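Local atomic coordinates of alpha-catenin-like protein hmp-1 (Caenorhabditis elegans, PDB entry 5H5M), a protein that works in the cadherin-catenin complex of adherens junctions, binds beta-catenin and actin filaments, and is required for cell migration during body enclosure and shape changes during body elongation. Residues 329-332 against 333-337; 345-348 against 349-353; 304-307 against 308-312; 156-159 against 160-164. All coordinates share one frame; numbering follows the deposited sequence.

Contact 1. Residues 329-332 against 333-337; sequences ASAL and ANRQE
R335 folds back over A331 and L332, making this a local contact between successive turns near the C-terminal end of helix 305-339, in the M domain of this alpha-catenin. The arginine leaves the helix with CG opposite its own carbonyl carbon (chi1 -72°) and its chain bends at chi3, which turns the guanidinium toward the preceding turn. A331 O lies against one face of that flat group, 3.6 Å from its plane and off centre toward the rim. NH2 of R335 is 3.6 Å from L332 CB, and the two side chains cross at about a right angle. A331 suits its place because a lone methyl, its CB 4.0 Å from NH1 of R335, lets the long chain lie low on the helix. Beneath runs the regular backbone ladder, with N334 N bonded to S330 O at 2.9 Å and R335 N to A331 O at 3.1 Å; the next rung, Q336 N to L332 O, is weak. NE of R335 forms a salt bridge with E351 of helix 345-374. Exchanging R335 for an alanine would probably leave the E351 carboxylate without its cationic mate and the flank of L332 less covered. Buried L332 packs on E351 and F355 of that same helix and on W343 of the connecting loop, whereas the small A329 and A333 face A280 and D277 of helix 276-300.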
ATOM      1  N   ALA A 329       4.325 -20.048  13.584  1.00 39.31           N
ATOM      2  CA  ALA A 329       5.251 -18.925  13.677  1.00 32.21           C
ATOM      3  C   ALA A 329       5.502 -18.537  15.133  1.00 37.18           C
ATOM      4  O   ALA A 329       6.615 -18.163  15.504  1.00 42.40           O
ATOM      5  CB  ALA A 329       4.720 -17.735  12.898  1.00 27.26           C
ATOM      6  N   SER A 330       4.459 -18.631  15.953  1.00 32.57           N
ATOM      7  CA  SER A 330       4.574 -18.310  17.370  1.00 36.11           C
ATOM      8  C   SER A 330       5.402 -19.353  18.108  1.00 37.85           C
ATOM      9  O   SER A 330       6.205 -19.015  18.978  1.00 43.00           O
ATOM     10  CB  SER A 330       3.188 -18.195  18.011  1.00 42.14           C
ATOM     11  OG  SER A 330       3.295 -17.948  19.401  1.00 58.02           O
ATOM     12  N   ALA A 331       5.196 -20.621  17.761  1.00 35.47           N
ATOM     13  CA  ALA A 331       5.958 -21.711  18.361  1.00 39.16           C
ATOM     14  C   ALA A 331       7.434 -21.596  17.989  1.00 35.51           C
ATOM     15  O   ALA A 331       8.314 -21.920  18.787  1.00 36.77           O
ATOM     16  CB  ALA A 331       5.399 -23.057  17.926  1.00 35.16           C
ATOM     17  N   LEU A 332       7.692 -21.130  16.770  1.00 33.75           N
ATOM     18  CA  LEU A 332       9.053 -20.890  16.306  1.00 33.40           C
ATOM     19  C   LEU A 332       9.665 -19.725  17.077  1.00 34.26           C
ATOM     20  O   LEU A 332      10.824 -19.778  17.486  1.00 48.38           O
ATOM     21  CB  LEU A 332       9.065 -20.617  14.798  1.00 31.93           C
ATOM     22  CG  LEU A 332      10.310 -20.012  14.139  1.00 35.17           C
ATOM     23  CD1 LEU A 332      11.550 -20.821  14.439  1.00 32.24           C
ATOM     24  CD2 LEU A 332      10.112 -19.898  12.632  1.00 36.70           C
ATOM     25  N   ALA A 333       8.873 -18.678  17.278  1.00 32.40           N
ATOM     26  CA  ALA A 333       9.313 -17.515  18.037  1.00 37.23           C
ATOM     27  C   ALA A 333       9.672 -17.893  19.474  1.00 49.19           C
ATOM     28  O   ALA A 333      10.671 -17.421  20.019  1.00 50.79           O
ATOM     29  CB  ALA A 333       8.237 -16.439  18.024  1.00 34.39           C
ATOM     30  N   ASN A 334       8.858 -18.752  20.082  1.00 49.67           N
ATOM     31  CA  ASN A 334       9.107 -19.196  21.448  1.00 42.63           C
ATOM     32  C   ASN A 334      10.355 -20.065  21.549  1.00 43.47           C
ATOM     33  O   ASN A 334      11.071 -20.013  22.547  1.00 55.38           O
ATOM     34  CB  ASN A 334       7.897 -19.956  22.000  1.00 40.85           C
ATOM     35  CG  ASN A 334       6.695 -19.056  22.215  1.00 63.63           C
ATOM     36  OD1 ASN A 334       6.837 -17.861  22.475  1.00 63.89           O
ATOM     37  ND2 ASN A 334       5.500 -19.630  22.112  1.00 55.64           N
ATOM     38  N   ARG A 335      10.615 -20.863  20.518  1.00 37.29           N
ATOM     39  CA  ARG A 335      11.805 -21.707  20.510  1.00 49.18           C
ATOM     40  C   ARG A 335      13.074 -20.866  20.381  1.00 41.38           C
ATOM     41  O   ARG A 335      14.129 -21.247  20.881  1.00 50.08           O
ATOM     42  CB  ARG A 335      11.741 -22.742  19.381  1.00 41.57           C
ATOM     43  CG  ARG A 335      10.726 -23.858  19.606  1.00 37.64           C
ATOM     44  CD  ARG A 335      10.834 -24.947  18.543  1.00 36.77           C
ATOM     45  NE  ARG A 335      10.649 -24.436  17.186  1.00 37.74           N
ATOM     46  CZ  ARG A 335       9.554 -24.629  16.456  1.00 38.17           C
ATOM     47  NH1 ARG A 335       8.536 -25.315  16.957  1.00 34.31           N
ATOM     48  NH2 ARG A 335       9.470 -24.131  15.228  1.00 31.41           N
ATOM     49  N   GLN A 336      12.961 -19.716  19.726  1.00 46.55           N
ATOM     50  CA  GLN A 336      14.120 -18.872  19.460  1.00 48.07           C
ATOM     51  C   GLN A 336      14.512 -18.009  20.659  1.00 57.62           C
ATOM     52  O   GLN A 336      15.681 -17.663  20.827  1.00 63.80           O
ATOM     53  CB  GLN A 336      13.859 -17.979  18.245  1.00 41.58           C
ATOM     54  CG  GLN A 336      15.099 -17.260  17.741  1.00 42.49           C
ATOM     55  CD  GLN A 336      14.819 -16.365  16.549  1.00 47.20           C
ATOM     56  OE1 GLN A 336      13.676 -15.980  16.299  1.00 51.89           O
ATOM     57  NE2 GLN A 336      15.867 -16.030  15.806  1.00 45.17           N
ATOM     58  N   GLU A 337      13.539 -17.648  21.488  1.00 59.85           N
ATOM     59  CA  GLU A 337      13.852 -16.870  22.679  1.00 53.05           C
ATOM     60  C   GLU A 337      14.250 -17.822  23.806  1.00 52.24           C
ATOM     61  O   GLU A 337      15.013 -17.461  24.703  1.00 61.17           O
ATOM     62  CB  GLU A 337      12.669 -15.974  23.071  1.00 56.14           C
ATOM     63  CG  GLU A 337      12.428 -15.813  24.560  1.00 68.23           C
ATOM     64  CD  GLU A 337      11.502 -14.652  24.878  1.00 79.72           C
ATOM     65  OE1 GLU A 337      10.528 -14.443  24.124  1.00 78.15           O
ATOM     66  OE2 GLU A 337      11.745 -13.948  25.883  1.00 85.31           O
TER

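Contact 2. Residues 345-348 against 349-353; sequences PKTK and EEEMN
K346 and E349 meet at a slant on the exposed side of the first turns of helix 345-374, with E350 lying across the same lysine. The lysine CG is anti to the backbone N (chi1 -174°), and a bend at chi2 (52°) carries the rest of the chain forward along the helix toward the two acids. Its NZ stops 3.4 Å from E349 OE1, a salt bridge whose hydrogen bond is weak. E349 meets it with an extended chain, its carboxylate held well off the backbone. E350 is approached differently: K346 runs past it at about a right angle and offers a methylene, CE 3.8 Å from E350 OE2, while NZ remains 5.0 Å from that oxygen. The attraction there is thus likely to be electrostatic rather than a direct pairing. Lysine followed by glutamates one turn on is a familiar helix-surface pattern, placed here at the start of the last helix of a four-helix bundle. P345 fits the first turn, where its missing N-H costs no helical bond, and its O accepts from E349 N at 3.0 Å. On the inner side, T347 and E351 lie side by side and point the same way, T347 CG2 being 4.1 Å from E351 CG. T347 OG1 is hydrogen-bonded to D344, just before the helix, and the folded E351 turns its carboxylate to R335. M352, bonded from its N to K348 O at 2.8 Å, sends its flexible chain against I256 and T260 of helix 237-260.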
ATOM      1  N   PRO A 345      24.300 -23.915  12.912  1.00 33.91           N
ATOM      2  CA  PRO A 345      23.816 -23.737  11.537  1.00 30.35           C
ATOM      3  C   PRO A 345      22.718 -24.715  11.103  1.00 36.48           C
ATOM      4  O   PRO A 345      21.838 -24.324  10.337  1.00 35.76           O
ATOM      5  CB  PRO A 345      25.081 -23.947  10.706  1.00 30.79           C
ATOM      6  CG  PRO A 345      26.157 -23.396  11.574  1.00 31.77           C
ATOM      7  CD  PRO A 345      25.763 -23.732  12.994  1.00 32.35           C
ATOM      8  N   LYS A 346      22.759 -25.954  11.584  1.00 30.26           N
ATOM      9  CA  LYS A 346      21.747 -26.935  11.204  1.00 30.18           C
ATOM     10  C   LYS A 346      20.363 -26.574  11.749  1.00 32.35           C
ATOM     11  O   LYS A 346      19.356 -26.737  11.060  1.00 30.33           O
ATOM     12  CB  LYS A 346      22.143 -28.336  11.679  1.00 34.13           C
ATOM     13  CG  LYS A 346      21.208 -29.428  11.181  1.00 48.63           C
ATOM     14  CD  LYS A 346      21.043 -29.346   9.667  1.00 57.20           C
ATOM     15  CE  LYS A 346      19.950 -30.273   9.167  1.00 60.70           C
ATOM     16  NZ  LYS A 346      19.770 -30.156   7.692  1.00 71.28           N
ATOM     17  N   THR A 347      20.313 -26.087  12.986  1.00 30.47           N
ATOM     18  CA  THR A 347      19.044 -25.684  13.580  1.00 32.06           C
ATOM     19  C   THR A 347      18.477 -24.470  12.851  1.00 33.23           C
ATOM     20  O   THR A 347      17.278 -24.400  12.584  1.00 36.47           O
ATOM     21  CB  THR A 347      19.189 -25.362  15.080  1.00 38.52           C
ATOM     22  OG1 THR A 347      19.603 -26.539  15.784  1.00 34.55           O
ATOM     23  CG2 THR A 347      17.860 -24.879  15.656  1.00 40.76           C
ATOM     24  N   LYS A 348      19.348 -23.520  12.520  1.00 30.14           N
ATOM     25  CA  LYS A 348      18.934 -22.342  11.768  1.00 28.09           C
ATOM     26  C   LYS A 348      18.311 -22.744  10.438  1.00 28.00           C
ATOM     27  O   LYS A 348      17.293 -22.187  10.028  1.00 30.98           O
ATOM     28  CB  LYS A 348      20.117 -21.401  11.528  1.00 28.45           C
ATOM     29  CG  LYS A 348      20.587 -20.648  12.765  1.00 30.94           C
ATOM     30  CD  LYS A 348      21.759 -19.735  12.434  1.00 30.52           C
ATOM     31  CE  LYS A 348      22.230 -18.961  13.656  1.00 32.08           C
ATOM     32  NZ  LYS A 348      22.659 -19.875  14.750  1.00 50.96           N
ATOM     33  N   GLU A 349      18.924 -23.720   9.773  1.00 30.56           N
ATOM     34  CA  GLU A 349      18.416 -24.211   8.498  1.00 32.43           C
ATOM     35  C   GLU A 349      17.043 -24.857   8.672  1.00 36.84           C
ATOM     36  O   GLU A 349      16.125 -24.599   7.893  1.00 36.39           O
ATOM     37  CB  GLU A 349      19.396 -25.203   7.871  1.00 32.26           C
ATOM     38  CG  GLU A 349      19.052 -25.573   6.438  1.00 40.90           C
ATOM     39  CD  GLU A 349      19.961 -26.646   5.866  1.00 49.54           C
ATOM     40  OE1 GLU A 349      20.831 -27.154   6.602  1.00 64.74           O
ATOM     41  OE2 GLU A 349      19.802 -26.982   4.675  1.00 50.33           O
ATOM     42  N   GLU A 350      16.905 -25.688   9.702  1.00 29.78           N
ATOM     43  CA  GLU A 350      15.636 -26.350   9.989  1.00 29.53           C
ATOM     44  C   GLU A 350      14.521 -25.343  10.267  1.00 31.52           C
ATOM     45  O   GLU A 350      13.396 -25.498   9.790  1.00 28.09           O
ATOM     46  CB  GLU A 350      15.780 -27.301  11.180  1.00 38.47           C
ATOM     47  CG  GLU A 350      16.670 -28.515  10.926  1.00 43.82           C
ATOM     48  CD  GLU A 350      16.807 -29.401  12.152  1.00 56.20           C
ATOM     49  OE1 GLU A 350      16.274 -29.029  13.220  1.00 66.61           O
ATOM     50  OE2 GLU A 350      17.445 -30.471  12.053  1.00 61.56           O
ATOM     51  N   GLU A 351      14.838 -24.307  11.037  1.00 31.41           N
ATOM     52  CA  GLU A 351      13.839 -23.313  11.410  1.00 27.39           C
ATOM     53  C   GLU A 351      13.539 -22.362  10.255  1.00 30.35           C
ATOM     54  O   GLU A 351      12.417 -21.868  10.124  1.00 27.02           O
ATOM     55  CB  GLU A 351      14.298 -22.530  12.642  1.00 29.18           C
ATOM     56  CG  GLU A 351      14.529 -23.388  13.887  1.00 34.11           C
ATOM     57  CD  GLU A 351      13.242 -23.887  14.538  1.00 46.50           C
ATOM     58  OE1 GLU A 351      13.288 -24.249  15.732  1.00 59.95           O
ATOM     59  OE2 GLU A 351      12.186 -23.924  13.870  1.00 41.84           O
ATOM     60  N   MET A 352      14.544 -22.111   9.420  1.00 26.49           N
ATOM     61  CA  MET A 352      14.352 -21.306   8.220  1.00 28.55           C
ATOM     62  C   MET A 352      13.361 -21.995   7.284  1.00 27.42           C
ATOM     63  O   MET A 352      12.450 -21.364   6.750  1.00 25.66           O
ATOM     64  CB  MET A 352      15.686 -21.069   7.506  1.00 27.46           C
ATOM     65  CG  MET A 352      15.549 -20.498   6.103  1.00 27.23           C
ATOM     66  SD  MET A 352      17.141 -20.244   5.289  1.00 46.68           S
ATOM     67  CE  MET A 352      17.727 -21.930   5.151  1.00 41.97           C
ATOM     68  N   ASN A 353      13.545 -23.296   7.098  1.00 24.62           N
ATOM     69  CA  ASN A 353      12.646 -24.082   6.270  1.00 27.59           C
ATOM     70  C   ASN A 353      11.242 -24.164   6.871  1.00 32.61           C
ATOM     71  O   ASN A 353      10.249 -24.091   6.149  1.00 35.96           O
ATOM     72  CB  ASN A 353      13.216 -25.486   6.055  1.00 32.30           C
ATOM     73  CG  ASN A 353      14.335 -25.510   5.027  1.00 39.57           C
ATOM     74  OD1 ASN A 353      14.313 -24.759   4.050  1.00 43.40           O
ATOM     75  ND2 ASN A 353      15.319 -26.375   5.241  1.00 40.93           N
TER

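Contact 3. Residues 304-307 against 308-312; sequences SEYT and ETVKQ
The Y306 ring carries V310 CG2 over one face, 4.0 Å above the plane and offset toward the rim nearest CE1. The two side chains lie side by side, pointing the same way, as residues four apart on a helix can. At the phenol end OH is hydrogen-bonded to the backbone O of L373, so tyrosine serves both an apolar seat, shared with L301 and M298, and a polar one. This first turn of helix 305-339 is closed by a capping box: S304 is the N-cap, its OG weakly accepting from T307 N at 3.4 Å, and T307 OG1 accepts from S304 N at 3.0 Å, nearly straight at 169°. The threonine can do so because OG1 stands between its backbone N and carbonyl carbon (chi1 63°), the crowded position, which aims the hydroxyl back at the cap. With a valine in its place, the S304 N-H would probably lose its acceptor and the helix start would be left with half a box. Further along, K311 N bonds to T307 O at 2.8 Å, and the lysine end turns to D299 of helix 276-300. On the exposed side T309 takes hold of E305 O twice: its N donates at 3.1 Å, and OG1, placed anti to its own carbonyl carbon, donates from the opposite face of the carbonyl plane, E305 O lying 2.6 Å from T309 OG1.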
ATOM      1  N   SER A 304     -23.277 -15.111  -7.244  1.00 33.47           N
ATOM      2  CA  SER A 304     -23.156 -16.077  -8.329  1.00 44.04           C
ATOM      3  C   SER A 304     -22.220 -17.208  -7.926  1.00 43.38           C
ATOM      4  O   SER A 304     -21.684 -17.217  -6.816  1.00 40.35           O
ATOM      5  CB  SER A 304     -22.642 -15.401  -9.603  1.00 33.07           C
ATOM      6  OG  SER A 304     -21.333 -14.887  -9.409  1.00 36.78           O
ATOM      7  N   GLU A 305     -22.024 -18.162  -8.830  1.00 36.81           N
ATOM      8  CA  GLU A 305     -21.055 -19.224  -8.604  1.00 37.64           C
ATOM      9  C   GLU A 305     -19.658 -18.622  -8.538  1.00 34.85           C
ATOM     10  O   GLU A 305     -18.789 -19.113  -7.820  1.00 51.59           O
ATOM     11  CB  GLU A 305     -21.138 -20.283  -9.704  1.00 41.79           C
ATOM     12  CG  GLU A 305     -20.151 -21.426  -9.540  1.00 42.22           C
ATOM     13  CD  GLU A 305     -20.457 -22.589 -10.460  1.00 59.50           C
ATOM     14  OE1 GLU A 305     -21.547 -22.594 -11.072  1.00 65.44           O
ATOM     15  OE2 GLU A 305     -19.609 -23.500 -10.567  1.00 61.02           O
ATOM     16  N   TYR A 306     -19.461 -17.538  -9.279  1.00 33.30           N
ATOM     17  CA  TYR A 306     -18.195 -16.822  -9.278  1.00 35.95           C
ATOM     18  C   TYR A 306     -17.845 -16.257  -7.907  1.00 36.33           C
ATOM     19  O   TYR A 306     -16.750 -16.490  -7.396  1.00 47.13           O
ATOM     20  CB  TYR A 306     -18.225 -15.690 -10.306  1.00 33.88           C
ATOM     21  CG  TYR A 306     -17.028 -14.774 -10.217  1.00 36.09           C
ATOM     22  CD1 TYR A 306     -15.763 -15.230 -10.557  1.00 28.00           C
ATOM     23  CD2 TYR A 306     -17.162 -13.455  -9.804  1.00 25.76           C
ATOM     24  CE1 TYR A 306     -14.665 -14.404 -10.479  1.00 26.19           C
ATOM     25  CE2 TYR A 306     -16.066 -12.620  -9.726  1.00 24.06           C
ATOM     26  CZ  TYR A 306     -14.822 -13.099 -10.068  1.00 26.41           C
ATOM     27  OH  TYR A 306     -13.725 -12.275  -9.993  1.00 43.73           O
ATOM     28  N   THR A 307     -18.774 -15.515  -7.312  1.00 33.57           N
ATOM     29  CA  THR A 307     -18.509 -14.868  -6.031  1.00 26.67           C
ATOM     30  C   THR A 307     -18.372 -15.885  -4.904  1.00 28.60           C
ATOM     31  O   THR A 307     -17.516 -15.739  -4.036  1.00 25.43           O
ATOM     32  CB  THR A 307     -19.606 -13.853  -5.665  1.00 25.30           C
ATOM     33  OG1 THR A 307     -20.861 -14.526  -5.507  1.00 27.37           O
ATOM     34  CG2 THR A 307     -19.728 -12.787  -6.744  1.00 24.55           C
ATOM     35  N   GLU A 308     -19.203 -16.922  -4.920  1.00 29.16           N
ATOM     36  CA  GLU A 308     -19.133 -17.949  -3.886  1.00 44.98           C
ATOM     37  C   GLU A 308     -17.802 -18.699  -3.932  1.00 41.30           C
ATOM     38  O   GLU A 308     -17.243 -19.041  -2.890  1.00 37.76           O
ATOM     39  CB  GLU A 308     -20.301 -18.931  -4.018  1.00 33.67           C
ATOM     40  CG  GLU A 308     -21.646 -18.308  -3.684  1.00 34.08           C
ATOM     41  CD  GLU A 308     -22.719 -19.339  -3.381  1.00 53.99           C
ATOM     42  OE1 GLU A 308     -22.498 -20.536  -3.665  1.00 53.35           O
ATOM     43  OE2 GLU A 308     -23.783 -18.948  -2.853  1.00 56.91           O
ATOM     44  N   THR A 309     -17.297 -18.939  -5.140  1.00 39.63           N
ATOM     45  CA  THR A 309     -16.028 -19.639  -5.323  1.00 30.87           C
ATOM     46  C   THR A 309     -14.861 -18.800  -4.803  1.00 36.18           C
ATOM     47  O   THR A 309     -13.920 -19.324  -4.206  1.00 41.53           O
ATOM     48  CB  THR A 309     -15.790 -19.993  -6.807  1.00 32.25           C
ATOM     49  OG1 THR A 309     -16.852 -20.833  -7.276  1.00 46.67           O
ATOM     50  CG2 THR A 309     -14.476 -20.726  -6.984  1.00 32.58           C
ATOM     51  N   VAL A 310     -14.935 -17.492  -5.021  1.00 28.38           N
ATOM     52  CA  VAL A 310     -13.894 -16.581  -4.563  1.00 28.25           C
ATOM     53  C   VAL A 310     -13.956 -16.387  -3.046  1.00 29.89           C
ATOM     54  O   VAL A 310     -12.930 -16.425  -2.370  1.00 23.47           O
ATOM     55  CB  VAL A 310     -14.004 -15.213  -5.267  1.00 25.52           C
ATOM     56  CG1 VAL A 310     -13.092 -14.197  -4.610  1.00 20.45           C
ATOM     57  CG2 VAL A 310     -13.677 -15.352  -6.750  1.00 23.34           C
ATOM     58  N   LYS A 311     -15.160 -16.194  -2.514  1.00 28.29           N
ATOM     59  CA  LYS A 311     -15.341 -16.043  -1.070  1.00 29.34           C
ATOM     60  C   LYS A 311     -14.916 -17.311  -0.331  1.00 29.43           C
ATOM     61  O   LYS A 311     -14.427 -17.246   0.798  1.00 30.74           O
ATOM     62  CB  LYS A 311     -16.796 -15.699  -0.736  1.00 28.01           C
ATOM     63  CG  LYS A 311     -17.247 -14.343  -1.270  1.00 28.88           C
ATOM     64  CD  LYS A 311     -17.526 -13.343  -0.161  1.00 32.45           C
ATOM     65  CE  LYS A 311     -18.774 -13.709   0.615  1.00 45.11           C
ATOM     66  NZ  LYS A 311     -19.156 -12.642   1.580  1.00 52.53           N
ATOM     67  N   GLN A 312     -15.097 -18.458  -0.977  1.00 27.93           N
ATOM     68  CA  GLN A 312     -14.666 -19.730  -0.412  1.00 28.47           C
ATOM     69  C   GLN A 312     -13.144 -19.780  -0.272  1.00 37.26           C
ATOM     70  O   GLN A 312     -12.616 -20.216   0.753  1.00 30.00           O
ATOM     71  CB  GLN A 312     -15.153 -20.893  -1.277  1.00 47.11           C
ATOM     72  CG  GLN A 312     -14.771 -22.260  -0.739  1.00 58.10           C
ATOM     73  CD  GLN A 312     -15.397 -22.544   0.611  1.00 66.65           C
ATOM     74  OE1 GLN A 312     -16.615 -22.464   0.772  1.00 78.66           O
ATOM     75  NE2 GLN A 312     -14.564 -22.874   1.593  1.00 54.73           N
TER

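Contact 4. Residues 156-159 against 160-164; sequences ANEI and VSVAR
E158 O receives the N-H of V162 at 2.8 Å, nearly straight at 168° and almost along the C=O axis. It is the shortest of the four backbone bonds made here between successive turns of helix 142-166, one of four helices that pack as a bundle, a fold characteristic of the vinculin and alpha-catenin family. The valine also lays a methyl beside the same carbonyl, V162 CG2 being 3.2 Å from E158 O. Above it the side chains run alongside each other and point the same way, with the glutamate methylene CG 4.1 Å from V162 CG2. E158 suits the border of the bundle: its CG, anti to the backbone N (chi1 -171°), begins an extended chain that offers carbon to the valine and carries the carboxylate farther off. V162 is buried against H118, I119 and A122 of helix 92-122. V160 uses its branch likewise, CG2 standing 3.2 Å from A156 O, and its other methyl, CG1, lies over one face of the R164 guanidinium, which is salt-bridged to E187 of helix 173-202. I159 places CG1 between its backbone N and carbonyl carbon, close to V160 N, and meets W220 and V224 of helix 207-233. The alanines A156 and A163 keep the helix slim where helices 173-202 and 207-233 come near. On the exposed side S161 N reaches N157 O at 3.0 Å, and serine, small and polar, fits there. The rung from A163 is tilted: A163 N sits 3.0 Å from I159 O but stands above the carbonyl plane, 40° out of it.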
ATOM      1  N   ALA A 156      -0.065   7.263  13.260  1.00 24.11           N
ATOM      2  CA  ALA A 156      -1.011   8.263  12.774  1.00 19.20           C
ATOM      3  C   ALA A 156      -0.402   9.116  11.659  1.00 18.83           C
ATOM      4  O   ALA A 156      -1.056   9.379  10.652  1.00 18.57           O
ATOM      5  CB  ALA A 156      -1.477   9.144  13.917  1.00 17.12           C
ATOM      6  N   ASN A 157       0.845   9.544  11.845  1.00 20.77           N
ATOM      7  CA  ASN A 157       1.549  10.316  10.825  1.00 20.27           C
ATOM      8  C   ASN A 157       1.655   9.562   9.505  1.00 24.70           C
ATOM      9  O   ASN A 157       1.527  10.152   8.433  1.00 31.95           O
ATOM     10  CB  ASN A 157       2.954  10.695  11.300  1.00 23.05           C
ATOM     11  CG  ASN A 157       2.940  11.560  12.541  1.00 21.40           C
ATOM     12  OD1 ASN A 157       1.914  12.136  12.898  1.00 19.46           O
ATOM     13  ND2 ASN A 157       4.090  11.664  13.201  1.00 21.82           N
ATOM     14  N   GLU A 158       1.891   8.256   9.589  1.00 24.78           N
ATOM     15  CA  GLU A 158       2.042   7.440   8.391  1.00 18.66           C
ATOM     16  C   GLU A 158       0.737   7.345   7.598  1.00 18.24           C
ATOM     17  O   GLU A 158       0.724   7.620   6.397  1.00 21.45           O
ATOM     18  CB  GLU A 158       2.540   6.041   8.751  1.00 21.40           C
ATOM     19  CG  GLU A 158       2.918   5.198   7.540  1.00 32.84           C
ATOM     20  CD  GLU A 158       3.444   3.822   7.919  1.00 41.22           C
ATOM     21  OE1 GLU A 158       3.506   3.514   9.130  1.00 42.29           O
ATOM     22  OE2 GLU A 158       3.794   3.048   7.002  1.00 49.51           O
ATOM     23  N   ILE A 159      -0.358   6.969   8.256  1.00 16.45           N
ATOM     24  CA  ILE A 159      -1.612   6.782   7.530  1.00 16.54           C
ATOM     25  C   ILE A 159      -2.111   8.104   6.963  1.00 16.75           C
ATOM     26  O   ILE A 159      -2.748   8.129   5.915  1.00 26.03           O
ATOM     27  CB  ILE A 159      -2.726   6.146   8.404  1.00 21.79           C
ATOM     28  CG1 ILE A 159      -3.051   7.013   9.619  1.00 32.32           C
ATOM     29  CG2 ILE A 159      -2.341   4.737   8.831  1.00 15.82           C
ATOM     30  CD1 ILE A 159      -4.331   6.600  10.324  1.00 36.52           C
ATOM     31  N   VAL A 160      -1.802   9.204   7.644  1.00 18.53           N
ATOM     32  CA  VAL A 160      -2.180  10.523   7.156  1.00 23.43           C
ATOM     33  C   VAL A 160      -1.378  10.867   5.904  1.00 17.69           C
ATOM     34  O   VAL A 160      -1.938  11.262   4.883  1.00 19.42           O
ATOM     35  CB  VAL A 160      -1.968  11.611   8.232  1.00 24.66           C
ATOM     36  CG1 VAL A 160      -1.955  12.999   7.604  1.00 19.84           C
ATOM     37  CG2 VAL A 160      -3.054  11.515   9.303  1.00 23.94           C
ATOM     38  N   SER A 161      -0.065  10.694   5.993  1.00 20.39           N
ATOM     39  CA  SER A 161       0.836  10.965   4.883  1.00 22.91           C
ATOM     40  C   SER A 161       0.529  10.098   3.664  1.00 24.44           C
ATOM     41  O   SER A 161       0.489  10.591   2.537  1.00 25.71           O
ATOM     42  CB  SER A 161       2.286  10.753   5.322  1.00 23.80           C
ATOM     43  OG  SER A 161       3.172  10.869   4.225  1.00 38.75           O
ATOM     44  N   VAL A 162       0.317   8.807   3.897  1.00 24.17           N
ATOM     45  CA  VAL A 162       0.010   7.868   2.822  1.00 21.87           C
ATOM     46  C   VAL A 162      -1.322   8.208   2.150  1.00 25.04           C
ATOM     47  O   VAL A 162      -1.442   8.145   0.922  1.00 21.16           O
ATOM     48  CB  VAL A 162      -0.023   6.414   3.345  1.00 23.89           C
ATOM     49  CG1 VAL A 162      -0.577   5.469   2.292  1.00 18.15           C
ATOM     50  CG2 VAL A 162       1.372   5.978   3.774  1.00 18.81           C
ATOM     51  N   ALA A 163      -2.317   8.577   2.954  1.00 18.59           N
ATOM     52  CA  ALA A 163      -3.617   8.981   2.426  1.00 15.46           C
ATOM     53  C   ALA A 163      -3.483  10.152   1.453  1.00 23.86           C
ATOM     54  O   ALA A 163      -4.082  10.149   0.376  1.00 24.20           O
ATOM     55  CB  ALA A 163      -4.565   9.349   3.560  1.00 16.55           C
ATOM     56  N   ARG A 164      -2.695  11.150   1.835  1.00 23.60           N
ATOM     57  CA  ARG A 164      -2.502  12.329   0.998  1.00 32.87           C
ATOM     58  C   ARG A 164      -1.682  12.007  -0.246  1.00 32.59           C
ATOM     59  O   ARG A 164      -1.910  12.583  -1.310  1.00 42.61           O
ATOM     60  CB  ARG A 164      -1.840  13.452   1.801  1.00 16.08           C
ATOM     61  CG  ARG A 164      -2.771  14.074   2.834  1.00 16.55           C
ATOM     62  CD  ARG A 164      -2.026  14.953   3.833  1.00 16.87           C
ATOM     63  NE  ARG A 164      -2.954  15.663   4.707  1.00 25.54           N
ATOM     64  CZ  ARG A 164      -2.637  16.162   5.898  1.00 27.98           C
ATOM     65  NH1 ARG A 164      -1.406  16.026   6.373  1.00 32.34           N
ATOM     66  NH2 ARG A 164      -3.555  16.790   6.620  1.00 23.74           N
TER

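In the fold
Running from the N terminus, contact 4 comes first, within helix 142-166, followed by contact 3 at the start of helix 305-339, contact 1 near that helix's end, and contact 2 at the start of helix 345-374. Each joins neighbouring turns of one helix, so none closes a long loop, and all four follow in series without nesting or crossing. Contacts 1 and 2 touch across the bend between their helices through R335 and E351. Contact 3, whose centre is about 36 Å from that of contact 1, reaches A372 and L373, so the hairpin is joined at both ends. Contact 4 lies among helices 92-122, 173-202 and 207-233.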